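Local coordinates for ChrR-like cupin domain-containing protein (Ralstonia eutropha JMP134, PDB 3EBR) that is of unknown function but has the fold of an RmlC-like cupin, with a ChrR-type cupin domain, at residues A23-D28 and M137-N142. Sequence-based numbering, arbitrary orientation.
Sequences APYSND and MDRYLN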
loop_
_atom_site.group_PDB
_atom_site.type_symbol
_atom_site.label_atom_id
_atom_site.label_comp_id
_atom_site.label_asym_id
_atom_site.label_seq_id
_atom_site.Cartn_x
_atom_site.Cartn_y
_atom_site.Cartn_z
ATOM N N ALA A 23 16.866 22.285 -2.445
ATOM C CA ALA A 23 16.745 23.466 -3.291
ATOM C C ALA A 23 15.382 23.526 -3.972
ATOM O O ALA A 23 14.830 22.479 -4.300
ATOM C CB ALA A 23 17.838 23.467 -4.341
ATOM N N PRO A 24 14.854 24.739 -4.248
ATOM C CA PRO A 24 15.385 26.084 -4.012
ATOM C C PRO A 24 14.959 26.717 -2.668
ATOM O O PRO A 24 15.176 27.917 -2.474
ATOM C CB PRO A 24 14.785 26.860 -5.193
ATOM C CG PRO A 24 13.417 26.268 -5.342
ATOM C CD PRO A 24 13.513 24.825 -4.870
ATOM N N TYR A 25 14.468 25.917 -1.720
ATOM C CA TYR A 25 13.959 26.438 -0.447
ATOM C C TYR A 25 15.004 26.612 0.631
ATOM O O TYR A 25 14.997 27.638 1.309
ATOM C CB TYR A 25 12.869 25.517 0.107
ATOM C CG TYR A 25 11.777 25.208 -0.888
ATOM C CD1 TYR A 25 10.881 26.203 -1.312
ATOM C CD2 TYR A 25 11.613 23.913 -1.383
ATOM C CE1 TYR A 25 9.862 25.908 -2.230
ATOM C CE2 TYR A 25 10.608 23.616 -2.288
ATOM C CZ TYR A 25 9.736 24.609 -2.711
ATOM O OH TYR A 25 8.746 24.273 -3.603
ATOM N N SER A 26 15.869 25.610 0.803
ATOM C CA SER A 26 16.912 25.627 1.835
ATOM C C SER A 26 18.226 24.979 1.402
ATOM O O SER A 26 18.247 23.981 0.681
ATOM C CB SER A 26 16.401 24.919 3.093
ATOM O OG SER A 26 17.405 24.836 4.095
ATOM N N ASN A 27 19.311 25.566 1.890
ATOM C CA ASN A 27 20.667 25.135 1.646
ATOM C C ASN A 27 21.207 24.333 2.863
ATOM O O ASN A 27 22.148 23.557 2.710
ATOM C CB ASN A 27 21.491 26.389 1.345
ATOM C CG ASN A 27 22.711 26.115 0.507
ATOM O OD1 ASN A 27 23.420 25.127 0.685
ATOM N ND2 ASN A 27 22.965 27.017 -0.432
ATOM N N ASP A 28 20.603 24.499 4.050
ATOM C CA ASP A 28 21.002 23.781 5.274
ATOM C C ASP A 28 20.362 22.412 5.406
ATOM O O ASP A 28 20.998 21.503 5.933
ATOM C CB ASP A 28 20.664 24.590 6.526
ATOM C CG ASP A 28 21.434 25.881 6.610
ATOM O OD1 ASP A 28 21.889 26.403 5.567
ATOM O OD2 ASP A 28 21.570 26.382 7.741
HETATM N N MSE A 137 12.161 13.891 -8.062
HETATM C CA MSE A 137 12.872 13.442 -9.248
HETATM C C MSE A 137 13.547 14.618 -9.959
HETATM O O MSE A 137 14.691 14.472 -10.397
HETATM C CB MSE A 137 11.904 12.717 -10.204
HETATM C CG MSE A 137 12.529 12.089 -11.443
HETATM SE SE MSE A 137 13.744 10.644 -11.000
HETATM C CE MSE A 137 12.393 9.240 -10.541
ATOM N N ASP A 138 12.835 15.749 -10.094
ATOM C CA ASP A 138 13.379 16.963 -10.727
ATOM C C ASP A 138 14.626 17.416 -9.996
ATOM O O ASP A 138 15.636 17.666 -10.634
ATOM C CB ASP A 138 12.370 18.136 -10.774
ATOM C CG ASP A 138 11.241 17.950 -11.810
ATOM O OD1 ASP A 138 11.238 16.978 -12.603
ATOM O OD2 ASP A 138 10.344 18.821 -11.839
ATOM N N ARG A 139 14.554 17.483 -8.668
ATOM C CA ARG A 139 15.696 17.878 -7.837
ATOM C C ARG A 139 16.867 16.885 -7.982
ATOM O O ARG A 139 17.997 17.312 -8.196
ATOM C CB ARG A 139 15.246 18.036 -6.381
ATOM C CG ARG A 139 16.332 18.386 -5.368
ATOM C CD ARG A 139 15.931 18.559 -3.913
ATOM N NE ARG A 139 14.905 19.569 -3.670
ATOM C CZ ARG A 139 13.585 19.380 -3.745
ATOM N NH1 ARG A 139 13.040 18.208 -4.087
ATOM N NH2 ARG A 139 12.780 20.399 -3.489
ATOM N N TYR A 140 16.579 15.583 -7.887
ATOM C CA TYR A 140 17.601 14.532 -8.035
ATOM C C TYR A 140 18.297 14.621 -9.402
ATOM O O TYR A 140 19.524 14.667 -9.461
ATOM C CB TYR A 140 17.003 13.133 -7.793
ATOM C CG TYR A 140 17.995 12.013 -8.036
ATOM C CD1 TYR A 140 18.991 11.721 -7.098
ATOM C CD2 TYR A 140 17.944 11.248 -9.208
ATOM C CE1 TYR A 140 19.922 10.698 -7.326
ATOM C CE2 TYR A 140 18.870 10.228 -9.445
ATOM C CZ TYR A 140 19.852 9.951 -8.499
ATOM O OH TYR A 140 20.768 8.946 -8.730
ATOM N N LEU A 141 17.512 14.692 -10.474
ATOM C CA LEU A 141 18.055 14.815 -11.840
ATOM C C LEU A 141 18.727 16.181 -12.105
ATOM O O LEU A 141 19.700 16.216 -12.855
ATOM C CB LEU A 141 16.972 14.520 -12.893
ATOM C CG LEU A 141 16.373 13.104 -12.926
ATOM C CD1 LEU A 141 15.198 13.056 -13.887
ATOM C CD2 LEU A 141 17.415 12.053 -13.296
ATOM N N ASN A 142 18.212 17.282 -11.534
ATOM C CA ASN A 142 18.831 18.631 -11.700
ATOM C C ASN A 142 20.222 18.729 -11.045
ATOM O O ASN A 142 21.116 19.353 -11.617
ATOM C CB ASN A 142 17.935 19.788 -11.182
ATOM C CG ASN A 142 16.706 20.078 -12.075
ATOM O OD1 ASN A 142 16.689 19.804 -13.277
ATOM N ND2 ASN A 142 15.674 20.654 -11.462
#
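Arg139 reaches from its helix to the loop and grips the backbone carbonyl of Ala23 with two N-H groups of its guanidinium. NE of Arg139 lies 3.0 Å from O of Ala23, in the carbonyl plane and on a lone pair, although the oxygen stands 28° out of the guanidinium plane. NH2 of Arg139 makes a weak bond to the same O of Ala23, also at 3.0 Å. One acceptor thus takes two donors from one edge of the guanidinium in a fork, and both bonds are bent to a similar degree. The arginine leaves the helix with CG anti to the backbone N, runs on extended and then bends at chi3 (-57°), which turns the NE-NH2 edge toward the carbonyl.

The other terminal nitrogen, NH1, is engaged as well, in a salt bridge with Glu131 and a weak hydrogen bond with Tyr33 OH; Phe22 makes a cation-pi contact with the arginine. The positive charge of this buried side chain is probably balanced largely by Glu131.

Beyond the fork, one looser contact is made: CE2 of Tyr25 comes within 4.1 Å of NH2 of Arg139, ring and guanidinium inclined 37° to each other. Pro24, which follows Ala23 through a cis peptide bond, sets its CD over one face of that ring, toward the rim.

Through a buried arginine and a bifurcated acceptor, the contact ties the loop between cupin strands 20-21 and 30-37 to the C-terminal helix 133-146. Tyr25 also touches strand 127-131, and on the helix Met137 and Leu141 pack on Phe4 of a second subunit.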